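Local atomic coordinates of transcobalamin-1 (Homo sapiens, PDB entry 4KKI), a protein that binds vitamin B12 with femtomolar affinity, carries it and shields it from the acid of the stomach. Residues 42-47 with 69-74; 51-56 with 76-81; 97-102 with 117-122; 281-286 with 380-385. One frame throughout, in Å; residues are numbered along the deposited sequence.

Interaction 1 of 4, residues 42-47 with 69-74; sequences TMIQSN and QTLMQK
The flat side-chain amide of Asn47 faces the first turn of helix 69-85. Leu71 CD2 lies over one face of this amide, 3.3 Å from Asn47 OD1, and both polar atoms of the group are used. Asn47 OD1 accepts from Thr70 OG1 at 2.9 Å, the hydroxyl lying 33° off the carbonyl plane, while Asn47 ND2 makes a weak bond to Thr70 O at 3.3 Å. Replacing Asn47 by an alanine would probably leave Thr70 OG1 without this acceptor and open a gap beside Leu71.

The contact joins helix 37-45 and the 3-10 segment that follows it to helix 69-85 in the alpha6-alpha6 barrel, and Leu71 also reaches helix 55-63 at Val57 and Leu61. Leu71 CD1 meets Ile44 CD1 at 4.0 Å, the two side chains crossing at about a right angle. Lys74 leaves its helix with CG anti to the backbone N (chi1 -179°) and stays extended, which carries NZ to Ser46 O at 2.6 Å. A water links the same pair of residues, accepting from Lys74 NZ at 2.8 Å and donating to Ser46 OG at 2.9 Å. Asn49 O is a further acceptor for the ammonium group.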
loop_
_atom_site.group_PDB
_atom_site.type_symbol
_atom_site.label_atom_id
_atom_site.label_comp_id
_atom_site.label_asym_id
_atom_site.label_seq_id
_atom_site.Cartn_x
_atom_site.Cartn_y
_atom_site.Cartn_z
ATOM N N THR A 42 15.431 7.870 3.981
ATOM C CA THR A 42 14.420 7.167 4.768
ATOM C C THR A 42 14.516 5.644 4.632
ATOM O O THR A 42 14.508 4.922 5.628
ATOM C CB THR A 42 12.998 7.627 4.377
ATOM O OG1 THR A 42 12.795 8.980 4.806
ATOM C CG2 THR A 42 11.947 6.739 5.018
ATOM N N MET A 43 14.624 5.163 3.398
ATOM C CA MET A 43 14.700 3.726 3.147
ATOM C C MET A 43 15.991 3.115 3.688
ATOM O O MET A 43 16.007 1.957 4.106
ATOM C CB MET A 43 14.528 3.435 1.653
ATOM C CG MET A 43 13.230 4.004 1.086
ATOM S SD MET A 43 13.097 3.986 -0.714
ATOM C CE MET A 43 12.481 2.334 -0.990
ATOM N N ILE A 44 17.065 3.897 3.699
ATOM C CA ILE A 44 18.330 3.432 4.262
ATOM C C ILE A 44 18.245 3.273 5.784
ATOM O O ILE A 44 18.777 2.311 6.340
ATOM C CB ILE A 44 19.510 4.362 3.895
ATOM C CG1 ILE A 44 19.672 4.455 2.379
ATOM C CG2 ILE A 44 20.805 3.856 4.507
ATOM C CD1 ILE A 44 19.954 3.131 1.717
ATOM N N GLN A 45 17.568 4.206 6.452
ATOM C CA GLN A 45 17.453 4.156 7.911
ATOM C C GLN A 45 16.621 2.964 8.367
ATOM O O GLN A 45 16.725 2.531 9.515
ATOM C CB GLN A 45 16.837 5.439 8.485
ATOM C CG GLN A 45 17.201 6.738 7.781
ATOM C CD GLN A 45 18.636 7.186 8.002
ATOM O OE1 GLN A 45 19.473 6.435 8.505
ATOM N NE2 GLN A 45 18.925 8.426 7.624
ATOM N N SER A 46 15.794 2.441 7.465
ATOM C CA SER A 46 14.923 1.315 7.791
ATOM C C SER A 46 15.716 0.039 8.080
ATOM O O SER A 46 15.167 -0.933 8.598
ATOM C CB SER A 46 13.892 1.076 6.681
ATOM O OG SER A 46 14.506 0.626 5.487
ATOM N N ASN A 47 17.005 0.051 7.743
ATOM C CA ASN A 47 17.915 -1.032 8.110
ATOM C C ASN A 47 17.936 -1.296 9.612
ATOM O O ASN A 47 18.069 -2.438 10.049
ATOM C CB ASN A 47 19.338 -0.720 7.641
ATOM C CG ASN A 47 19.672 -1.366 6.313
ATOM O OD1 ASN A 47 19.961 -0.680 5.332
ATOM N ND2 ASN A 47 19.646 -2.693 6.276
ATOM N N GLN A 69 22.841 -2.836 -1.023
ATOM C CA GLN A 69 23.296 -4.107 -0.468
ATOM C C GLN A 69 22.737 -4.419 0.918
ATOM O O GLN A 69 22.221 -5.513 1.147
ATOM C CB GLN A 69 24.823 -4.158 -0.435
ATOM C CG GLN A 69 25.375 -5.493 0.028
ATOM C CD GLN A 69 24.982 -6.630 -0.897
ATOM O OE1 GLN A 69 24.758 -6.425 -2.091
ATOM N NE2 GLN A 69 24.887 -7.835 -0.347
ATOM N N THR A 70 22.850 -3.462 1.838
ATOM C CA THR A 70 22.399 -3.663 3.213
ATOM C C THR A 70 20.919 -4.026 3.278
ATOM O O THR A 70 20.529 -4.952 3.989
ATOM C CB THR A 70 22.645 -2.415 4.080
ATOM O OG1 THR A 70 22.118 -1.260 3.415
ATOM C CG2 THR A 70 24.131 -2.220 4.323
ATOM N N LEU A 71 20.103 -3.295 2.526
ATOM C CA LEU A 71 18.672 -3.558 2.468
ATOM C C LEU A 71 18.391 -4.883 1.766
ATOM O O LEU A 71 17.475 -5.615 2.142
ATOM C CB LEU A 71 17.946 -2.410 1.761
ATOM C CG LEU A 71 17.938 -1.084 2.524
ATOM C CD1 LEU A 71 17.448 0.055 1.644
ATOM C CD2 LEU A 71 17.080 -1.201 3.781
ATOM N N MET A 72 19.186 -5.184 0.747
ATOM C CA MET A 72 19.064 -6.445 0.029
ATOM C C MET A 72 19.318 -7.629 0.963
ATOM O O MET A 72 18.578 -8.614 0.949
ATOM C CB MET A 72 20.038 -6.479 -1.148
ATOM C CG MET A 72 20.086 -7.812 -1.869
ATOM S SD MET A 72 18.547 -8.159 -2.733
ATOM C CE MET A 72 18.519 -6.795 -3.894
ATOM N N GLN A 73 20.363 -7.520 1.779
ATOM C CA GLN A 73 20.700 -8.554 2.754
ATOM C C GLN A 73 19.604 -8.699 3.800
ATOM O O GLN A 73 19.272 -9.809 4.217
ATOM C CB GLN A 73 22.030 -8.235 3.441
ATOM C CG GLN A 73 23.230 -8.310 2.520
ATOM C CD GLN A 73 24.481 -7.705 3.130
ATOM O OE1 GLN A 73 25.535 -7.671 2.497
ATOM N NE2 GLN A 73 24.371 -7.221 4.363
ATOM N N LYS A 74 19.048 -7.570 4.227
ATOM C CA LYS A 74 17.969 -7.588 5.202
ATOM C C LYS A 74 16.751 -8.310 4.641
ATOM O O LYS A 74 16.110 -9.093 5.340
ATOM C CB LYS A 74 17.585 -6.167 5.623
ATOM C CG LYS A 74 16.467 -6.127 6.658
ATOM C CD LYS A 74 16.051 -4.706 6.992
ATOM C CE LYS A 74 14.889 -4.697 7.976
ATOM N NZ LYS A 74 14.330 -3.331 8.176
HETATM O O HOH W 1 13.660 -2.106 5.722
#

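Interaction 2 of 4, residues 51-56 with 76-81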
loop_
_atom_site.group_PDB
_atom_site.type_symbol
_atom_site.label_atom_id
_atom_site.label_comp_id
_atom_site.label_asym_id
_atom_site.label_seq_id
_atom_site.Cartn_x
_atom_site.Cartn_y
_atom_site.Cartn_z
ATOM N N GLY A 51 11.315 -4.106 12.844
ATOM C CA GLY A 51 9.872 -4.225 12.752
ATOM C C GLY A 51 9.325 -3.874 11.381
ATOM O O GLY A 51 8.198 -4.238 11.044
ATOM N N THR A 52 10.120 -3.166 10.585
ATOM C CA THR A 52 9.674 -2.758 9.260
ATOM C C THR A 52 10.194 -3.702 8.177
ATOM O O THR A 52 11.235 -4.343 8.335
ATOM C CB THR A 52 10.072 -1.302 8.936
ATOM O OG1 THR A 52 9.269 -0.814 7.854
ATOM C CG2 THR A 52 11.543 -1.212 8.552
ATOM N N SER A 53 9.454 -3.787 7.078
ATOM C CA SER A 53 9.793 -4.696 5.995
ATOM C C SER A 53 10.901 -4.133 5.114
ATOM O O SER A 53 11.036 -2.917 4.968
ATOM C CB SER A 53 8.553 -4.993 5.148
ATOM O OG SER A 53 8.876 -5.810 4.037
ATOM N N ALA A 54 11.698 -5.026 4.537
ATOM C CA ALA A 54 12.702 -4.636 3.554
ATOM C C ALA A 54 12.252 -5.064 2.163
ATOM O O ALA A 54 12.865 -4.699 1.162
ATOM C CB ALA A 54 14.048 -5.254 3.892
ATOM N N VAL A 55 11.175 -5.842 2.111
ATOM C CA VAL A 55 10.653 -6.353 0.849
ATOM C C VAL A 55 10.139 -5.230 -0.048
ATOM O O VAL A 55 10.546 -5.111 -1.204
ATOM C CB VAL A 55 9.521 -7.365 1.089
ATOM C CG1 VAL A 55 8.910 -7.800 -0.236
ATOM C CG2 VAL A 55 10.045 -8.564 1.871
ATOM N N ASN A 56 9.240 -4.414 0.493
ATOM C CA ASN A 56 8.693 -3.277 -0.240
ATOM C C ASN A 56 9.775 -2.271 -0.626
ATOM O O ASN A 56 9.755 -1.705 -1.720
ATOM C CB ASN A 56 7.608 -2.586 0.587
ATOM C CG ASN A 56 8.063 -2.268 2.000
ATOM O OD1 ASN A 56 9.210 -2.528 2.372
ATOM N ND2 ASN A 56 7.165 -1.695 2.795
ATOM N N ILE A 76 16.548 -10.597 2.195
ATOM C CA ILE A 76 16.804 -12.023 2.034
ATOM C C ILE A 76 16.662 -12.738 3.371
ATOM O O ILE A 76 16.065 -13.813 3.453
ATOM C CB ILE A 76 18.207 -12.284 1.449
ATOM C CG1 ILE A 76 18.321 -11.675 0.051
ATOM C CG2 ILE A 76 18.501 -13.779 1.397
ATOM C CD1 ILE A 76 17.310 -12.219 -0.937
ATOM N N GLN A 77 17.201 -12.124 4.418
ATOM C CA GLN A 77 17.099 -12.659 5.768
ATOM C C GLN A 77 15.636 -12.775 6.197
ATOM O O GLN A 77 15.232 -13.782 6.776
ATOM C CB GLN A 77 17.875 -11.780 6.751
ATOM C CG GLN A 77 17.826 -12.259 8.192
ATOM C CD GLN A 77 18.540 -11.319 9.142
ATOM O OE1 GLN A 77 19.079 -10.292 8.729
ATOM N NE2 GLN A 77 18.546 -11.666 10.425
ATOM N N GLN A 78 14.847 -11.746 5.908
ATOM C CA GLN A 78 13.421 -11.775 6.219
ATOM C C GLN A 78 12.705 -12.861 5.422
ATOM O O GLN A 78 11.867 -13.585 5.959
ATOM C CB GLN A 78 12.771 -10.417 5.945
ATOM C CG GLN A 78 13.173 -9.320 6.916
ATOM C CD GLN A 78 12.464 -8.007 6.634
ATOM O OE1 GLN A 78 11.899 -7.810 5.556
ATOM N NE2 GLN A 78 12.489 -7.102 7.605
ATOM N N ILE A 79 13.038 -12.965 4.140
ATOM C CA ILE A 79 12.408 -13.945 3.264
ATOM C C ILE A 79 12.738 -15.368 3.706
ATOM O O ILE A 79 11.848 -16.209 3.825
ATOM C CB ILE A 79 12.811 -13.733 1.789
ATOM C CG1 ILE A 79 12.209 -12.427 1.262
ATOM C CG2 ILE A 79 12.356 -14.908 0.934
ATOM C CD1 ILE A 79 12.633 -12.075 -0.151
ATOM N N LYS A 80 14.016 -15.627 3.964
ATOM C CA LYS A 80 14.444 -16.948 4.410
ATOM C C LYS A 80 13.822 -17.310 5.755
ATOM O O LYS A 80 13.483 -18.466 5.998
ATOM C CB LYS A 80 15.971 -17.036 4.481
ATOM C CG LYS A 80 16.650 -17.117 3.120
ATOM C CD LYS A 80 18.157 -17.272 3.257
ATOM C CE LYS A 80 18.821 -17.458 1.900
ATOM N NZ LYS A 80 20.305 -17.535 2.016
ATOM N N TYR A 81 13.661 -16.315 6.620
ATOM C CA TYR A 81 13.064 -16.539 7.930
ATOM C C TYR A 81 11.591 -16.915 7.820
ATOM O O TYR A 81 11.152 -17.909 8.397
ATOM C CB TYR A 81 13.226 -15.304 8.817
ATOM C CG TYR A 81 12.394 -15.356 10.077
ATOM C CD1 TYR A 81 12.736 -16.201 11.125
ATOM C CD2 TYR A 81 11.266 -14.559 10.219
ATOM C CE1 TYR A 81 11.976 -16.251 12.279
ATOM C CE2 TYR A 81 10.501 -14.602 11.368
ATOM C CZ TYR A 81 10.860 -15.449 12.395
ATOM O OH TYR A 81 10.100 -15.492 13.540
#
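Ala54 and Gln78 bring the two backbones closest, with 7.7 Å between Ala54 CA and Gln78 CA. Residues 51-54 run as a loop past the side of helix 69-85, and at Val55 the chain turns into helix 55-63.

One side chain does most of the bridging. Gln78 is extended beyond CG (chi2 -178°), and its amide reaches the loop on both sides of Ser53. Gln78 NE2 donates to Thr52 O at 3.1 Å, with the acceptor 5° from the amide plane, and Gln78 OE1 takes the N-H of Ala54 at 3.0 Å in a fairly straight bond of 164°. Two bonds from one amide fix its rotation and satisfy backbone polar atoms in a buried contact. Ala54 CB sits 3.7 Å from Gln78 OE1, and deeper in, Val55 CG2 lies 4.5 Å from Ile79 CG1.

Ser53 OG accepts from Val55 N at 3.0 Å, and Ser53 N donates to Ser381 OG of the beta domain. The result is an ST turn, its serine capping the start of helix 55-63, with a glutamine of the next barrel helix clamping the loop that leads into it.

Interaction 3 of 4, residues 97-102 with 117-122; sequences LIILAL and HLIDKL
Ile98 opens the contact by setting its CG2 branch against Leu118 CD1 at 3.9 Å, the two side chains crossing at about a right angle. The same CG2 branch also meets Ile79 of helix 69-85, so this residue belongs to two helix interfaces at once.

Ile99, one step on, carries the largest share of the burial. It lies where the helices come nearest by backbone, 6.9 Å separating Ile99 CA from Leu118 CA. Its CG1 is anti to the carbonyl carbon (chi1 -62°) and the chain continues extended (chi2 177°), which sends CD1 over the first turn of helix 118-135. There Ile99 CD1 rests 3.4 Å from Leu118 O and 3.7 Å from Leu122 CD2, with Ile119 at the margin. Further back, Ile99 CG1 passes Leu118 CB at 3.8 Å, the two side chains sliding past each other in opposite directions. Leu122 also leans on helix 144-156, at Ala153 and Leu154.

Leu102, at the last turn of its helix, closes the row: its CD1 touches Leu118 CD1 at 4.0 Å, again at about a right angle. Leu118 CD1 is therefore held by Ile98 from one turn and Leu102 from the next. Leu102 also packs on Leu112 and Ile113 of the short helix 111-115.

The axes of the short segments 97-102 and 118-122 approach to 10.5 Å, roughly antiparallel at 151°. The side chains that meet are all apolar, and this is the packing of two helices in an up-and-down pair, with helix 111-115 in the connection between them, as expected for the alpha6-alpha6 barrel of the cobalamin-binding domain.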
loop_
_atom_site.group_PDB
_atom_site.type_symbol
_atom_site.label_atom_id
_atom_site.label_comp_id
_atom_site.label_asym_id
_atom_site.label_seq_id
_atom_site.Cartn_x
_atom_site.Cartn_y
_atom_site.Cartn_z
ATOM N N LEU A 97 4.388 -9.610 -2.765
ATOM C CA LEU A 97 5.457 -8.614 -2.738
ATOM C C LEU A 97 6.833 -9.268 -2.725
ATOM O O LEU A 97 7.775 -8.756 -3.328
ATOM C CB LEU A 97 5.312 -7.684 -1.532
ATOM C CG LEU A 97 4.226 -6.610 -1.621
ATOM C CD1 LEU A 97 4.127 -5.848 -0.311
ATOM C CD2 LEU A 97 4.502 -5.656 -2.776
ATOM N N ILE A 98 6.945 -10.396 -2.030
ATOM C CA ILE A 98 8.203 -11.130 -1.976
ATOM C C ILE A 98 8.605 -11.582 -3.370
ATOM O O ILE A 98 9.743 -11.387 -3.796
ATOM C CB ILE A 98 8.110 -12.344 -1.037
ATOM C CG1 ILE A 98 8.062 -11.876 0.417
ATOM C CG2 ILE A 98 9.295 -13.280 -1.241
ATOM C CD1 ILE A 98 7.931 -12.997 1.414
ATOM N N ILE A 99 7.652 -12.169 -4.086
ATOM C CA ILE A 99 7.889 -12.639 -5.441
ATOM C C ILE A 99 8.257 -11.478 -6.364
ATOM O O ILE A 99 9.182 -11.587 -7.170
ATOM C CB ILE A 99 6.663 -13.397 -5.994
ATOM C CG1 ILE A 99 6.386 -14.637 -5.136
ATOM C CG2 ILE A 99 6.878 -13.781 -7.452
ATOM C CD1 ILE A 99 5.155 -15.421 -5.544
ATOM N N LEU A 100 7.541 -10.364 -6.230
ATOM C CA LEU A 100 7.808 -9.188 -7.051
ATOM C C LEU A 100 9.203 -8.639 -6.780
ATOM O O LEU A 100 9.953 -8.353 -7.710
ATOM C CB LEU A 100 6.759 -8.100 -6.814
ATOM C CG LEU A 100 5.324 -8.412 -7.249
ATOM C CD1 LEU A 100 4.388 -7.293 -6.816
ATOM C CD2 LEU A 100 5.240 -8.639 -8.752
ATOM N N ALA A 101 9.543 -8.502 -5.502
ATOM C CA ALA A 101 10.855 -7.999 -5.109
ATOM C C ALA A 101 11.994 -8.906 -5.582
ATOM O O ALA A 101 13.053 -8.424 -5.976
ATOM C CB ALA A 101 10.922 -7.813 -3.601
ATOM N N LEU A 102 11.771 -10.216 -5.546
ATOM C CA LEU A 102 12.806 -11.169 -5.934
ATOM C C LEU A 102 12.960 -11.276 -7.449
ATOM O O LEU A 102 13.984 -11.744 -7.943
ATOM C CB LEU A 102 12.521 -12.555 -5.344
ATOM C CG LEU A 102 12.766 -12.753 -3.846
ATOM C CD1 LEU A 102 12.239 -14.106 -3.389
ATOM C CD2 LEU A 102 14.248 -12.617 -3.517
ATOM N N HIS A 117 9.307 -22.585 -4.530
ATOM C CA HIS A 117 7.990 -22.719 -5.153
ATOM C C HIS A 117 7.002 -21.665 -4.655
ATOM O O HIS A 117 5.855 -21.973 -4.328
ATOM C CB HIS A 117 7.432 -24.133 -4.954
ATOM C CG HIS A 117 8.148 -25.176 -5.754
ATOM N ND1 HIS A 117 7.629 -25.710 -6.914
ATOM C CD2 HIS A 117 9.351 -25.768 -5.574
ATOM C CE1 HIS A 117 8.477 -26.594 -7.408
ATOM N NE2 HIS A 117 9.531 -26.648 -6.613
ATOM N N LEU A 118 7.458 -20.418 -4.612
ATOM C CA LEU A 118 6.659 -19.319 -4.084
ATOM C C LEU A 118 5.455 -19.005 -4.964
ATOM O O LEU A 118 4.408 -18.583 -4.469
ATOM C CB LEU A 118 7.523 -18.070 -3.901
ATOM C CG LEU A 118 8.705 -18.234 -2.942
ATOM C CD1 LEU A 118 9.422 -16.908 -2.727
ATOM C CD2 LEU A 118 8.241 -18.821 -1.617
ATOM N N ILE A 119 5.610 -19.207 -6.268
ATOM C CA ILE A 119 4.520 -18.978 -7.208
ATOM C C ILE A 119 3.392 -19.968 -6.938
ATOM O O ILE A 119 2.222 -19.589 -6.879
ATOM C CB ILE A 119 4.993 -19.108 -8.671
ATOM C CG1 ILE A 119 5.974 -17.986 -9.017
ATOM C CG2 ILE A 119 3.812 -19.074 -9.626
ATOM C CD1 ILE A 119 6.479 -18.043 -10.446
ATOM N N ASP A 120 3.756 -21.236 -6.762
ATOM C CA ASP A 120 2.785 -22.267 -6.421
ATOM C C ASP A 120 2.092 -21.935 -5.103
ATOM O O ASP A 120 0.879 -22.100 -4.972
ATOM C CB ASP A 120 3.456 -23.643 -6.341
ATOM C CG ASP A 120 3.915 -24.150 -7.696
ATOM O OD1 ASP A 120 4.131 -23.319 -8.602
ATOM O OD2 ASP A 120 4.063 -25.380 -7.856
ATOM N N LYS A 121 2.866 -21.451 -4.136
ATOM C CA LYS A 121 2.319 -21.101 -2.828
ATOM C C LYS A 121 1.372 -19.911 -2.929
ATOM O O LYS A 121 0.360 -19.848 -2.230
ATOM C CB LYS A 121 3.440 -20.814 -1.826
ATOM C CG LYS A 121 4.166 -22.058 -1.335
ATOM C CD LYS A 121 3.246 -22.943 -0.508
ATOM C CE LYS A 121 3.897 -24.281 -0.183
ATOM N NZ LYS A 121 5.199 -24.128 0.520
ATOM N N LEU A 122 1.707 -18.973 -3.808
ATOM C CA LEU A 122 0.872 -17.799 -4.025
ATOM C C LEU A 122 -0.466 -18.189 -4.644
ATOM O O LEU A 122 -1.498 -17.603 -4.324
ATOM C CB LEU A 122 1.592 -16.779 -4.908
ATOM C CG LEU A 122 0.826 -15.479 -5.158
ATOM C CD1 LEU A 122 0.507 -14.784 -3.842
ATOM C CD2 LEU A 122 1.606 -14.558 -6.078
#

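Interaction 4 of 4, residues 281-286 with 380-385; sequences FSNPNA and RSWGPY
Two asparagines of 281-286 grip the backbone of the turn at 381-382. Asn283 ND2 donates to Trp382 O at 2.9 Å, in the carbonyl plane and on a lone pair; with CG anti to the backbone N (chi1 -167°), the Asn283 amide is aimed at this turn. Asn285 works with both ends of its amide: OD1 accepts from Ser381 OG at 2.9 Å on a lone pair, while ND2 gives a hydrogen to Ser381 O at 2.7 Å, approaching from above that carbonyl plane (58° out of it). The two amides are tied to each other as well, since Asn283 OD1 receives both Asn285 ND2 and Asn285 N, each at 3.0 Å.

Asn283 is the N-cap of helix 284-294, its OD1 taking the Asn285 N-H. The same asparagines tie the alpha domain to the beta domain, where Trp382 to Tyr385 line the cyanocobalamin pocket. A leucine in place of Asn283 would probably leave Trp382 O and Asn285 N without these mates and take away one of the acceptors of Asn285 ND2.

Outward from the polar core, the Trp382 indole packs against the helix start. Asn285 CB stands over one ring face, 3.4 Å from the centroid of the six-membered ring and 7° off its normal, a CH-pi contact. Ala286 CB adds an apolar touch at 3.9 Å from Trp382 CZ3. Trp382 also touches Gln289 and the bound cyanocobalamin.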
loop_
_atom_site.group_PDB
_atom_site.type_symbol
_atom_site.label_atom_id
_atom_site.label_comp_id
_atom_site.label_asym_id
_atom_site.label_seq_id
_atom_site.Cartn_x
_atom_site.Cartn_y
_atom_site.Cartn_z
ATOM N N PHE A 281 7.163 11.922 3.704
ATOM C CA PHE A 281 7.430 10.515 3.435
ATOM C C PHE A 281 8.511 9.935 4.342
ATOM O O PHE A 281 9.386 9.198 3.888
ATOM C CB PHE A 281 7.801 10.318 1.964
ATOM C CG PHE A 281 6.671 10.595 1.018
ATOM C CD1 PHE A 281 5.796 9.587 0.652
ATOM C CD2 PHE A 281 6.477 11.865 0.501
ATOM C CE1 PHE A 281 4.751 9.837 -0.214
ATOM C CE2 PHE A 281 5.433 12.121 -0.369
ATOM C CZ PHE A 281 4.568 11.106 -0.726
ATOM N N SER A 282 8.435 10.264 5.627
ATOM C CA SER A 282 9.393 9.765 6.608
ATOM C C SER A 282 9.178 8.282 6.915
ATOM O O SER A 282 10.081 7.604 7.400
ATOM C CB SER A 282 9.310 10.586 7.896
ATOM O OG SER A 282 7.997 10.558 8.426
ATOM N N ASN A 283 7.979 7.784 6.638
ATOM C CA ASN A 283 7.694 6.362 6.794
ATOM C C ASN A 283 8.230 5.580 5.588
ATOM O O ASN A 283 7.838 5.849 4.453
ATOM C CB ASN A 283 6.184 6.149 6.959
ATOM C CG ASN A 283 5.832 4.752 7.438
ATOM O OD1 ASN A 283 6.370 3.756 6.951
ATOM N ND2 ASN A 283 4.916 4.673 8.399
ATOM N N PRO A 284 9.130 4.611 5.838
ATOM C CA PRO A 284 9.774 3.806 4.790
ATOM C C PRO A 284 8.789 3.098 3.862
ATOM O O PRO A 284 9.103 2.893 2.688
ATOM C CB PRO A 284 10.592 2.774 5.587
ATOM C CG PRO A 284 10.012 2.790 6.964
ATOM C CD PRO A 284 9.563 4.199 7.183
ATOM N N ASN A 285 7.620 2.729 4.375
ATOM C CA ASN A 285 6.597 2.114 3.536
ATOM C C ASN A 285 6.034 3.114 2.536
ATOM O O ASN A 285 5.775 2.774 1.382
ATOM C CB ASN A 285 5.465 1.529 4.385
ATOM C CG ASN A 285 5.946 0.441 5.325
ATOM O OD1 ASN A 285 6.005 -0.732 4.959
ATOM N ND2 ASN A 285 6.290 0.828 6.550
ATOM N N ALA A 286 5.852 4.353 2.983
ATOM C CA ALA A 286 5.312 5.394 2.119
ATOM C C ALA A 286 6.349 5.840 1.096
ATOM O O ALA A 286 6.017 6.105 -0.060
ATOM C CB ALA A 286 4.824 6.577 2.944
ATOM N N ARG A 380 3.188 -3.205 13.300
ATOM C CA ARG A 380 3.147 -3.587 11.895
ATOM C C ARG A 380 4.336 -2.974 11.174
ATOM O O ARG A 380 5.113 -2.229 11.772
ATOM C CB ARG A 380 1.849 -3.109 11.247
ATOM C CG ARG A 380 0.591 -3.763 11.790
ATOM C CD ARG A 380 0.440 -5.186 11.283
ATOM N NE ARG A 380 -0.906 -5.699 11.527
ATOM C CZ ARG A 380 -1.256 -6.400 12.601
ATOM N NH1 ARG A 380 -0.358 -6.681 13.535
ATOM N NH2 ARG A 380 -2.506 -6.822 12.739
ATOM N N SER A 381 4.475 -3.285 9.891
ATOM C CA SER A 381 5.543 -2.707 9.086
ATOM C C SER A 381 5.340 -1.204 8.961
ATOM O O SER A 381 6.300 -0.433 8.982
ATOM C CB SER A 381 5.586 -3.355 7.702
ATOM O OG SER A 381 6.607 -2.783 6.903
ATOM N N TRP A 382 4.081 -0.793 8.841
ATOM C CA TRP A 382 3.740 0.621 8.746
ATOM C C TRP A 382 3.943 1.327 10.081
ATOM O O TRP A 382 4.144 2.541 10.128
ATOM C CB TRP A 382 2.295 0.801 8.275
ATOM C CG TRP A 382 2.114 0.754 6.790
ATOM C CD1 TRP A 382 1.767 -0.331 6.039
ATOM C CD2 TRP A 382 2.257 1.846 5.875
ATOM N NE1 TRP A 382 1.689 0.018 4.710
ATOM C CE2 TRP A 382 1.986 1.349 4.582
ATOM C CE3 TRP A 382 2.591 3.197 6.021
ATOM C CZ2 TRP A 382 2.040 2.153 3.446
ATOM C CZ3 TRP A 382 2.644 3.994 4.889
ATOM C CH2 TRP A 382 2.370 3.470 3.620
ATOM N N GLY A 383 3.889 0.561 11.165
ATOM C CA GLY A 383 4.042 1.113 12.497
ATOM C C GLY A 383 2.983 0.591 13.447
ATOM O O GLY A 383 2.394 -0.461 13.199
ATOM N N PRO A 384 2.740 1.323 14.545
ATOM C CA PRO A 384 1.735 0.965 15.554
ATOM C C PRO A 384 0.324 0.947 14.977
ATOM O O PRO A 384 -0.151 1.962 14.468
ATOM C CB PRO A 384 1.862 2.088 16.590
ATOM C CG PRO A 384 3.239 2.625 16.402
ATOM C CD PRO A 384 3.507 2.518 14.933
ATOM N N TYR A 385 -0.336 -0.202 15.061
ATOM C CA TYR A 385 -1.691 -0.354 14.552
ATOM C C TYR A 385 -2.637 -0.653 15.709
ATOM O O TYR A 385 -2.381 -1.550 16.511
ATOM C CB TYR A 385 -1.745 -1.479 13.513
ATOM C CG TYR A 385 -3.116 -1.720 12.918
ATOM C CD1 TYR A 385 -3.588 -0.935 11.872
ATOM C CD2 TYR A 385 -3.934 -2.736 13.396
ATOM C CE1 TYR A 385 -4.840 -1.150 11.324
ATOM C CE2 TYR A 385 -5.190 -2.959 12.855
ATOM C CZ TYR A 385 -5.637 -2.164 11.817
ATOM O OH TYR A 385 -6.883 -2.380 11.273
#

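Interactions 1, 2 and 3 all belong to the helical domain, whereas interaction 4 crosses to the beta domain beside the cyanocobalamin. Helix 69-85 serves both interactions 1 and 2, and Lys74 of the first lies against Ala54 of the second. Interaction 1 is only partly buried and mixes hydrogen bonds and a water with leucine packing; interaction 3, buried between helices, brings only apolar side chains together. Interactions 2 and 4 are buried yet polar, because side-chain amides there hold loop backbone. They meet directly, where Thr52 OG1 bonds Ser381 O. Interaction 3 touches interaction 2 through Val55, which packs on Leu97 and Ala101, but stays clear of interaction 4.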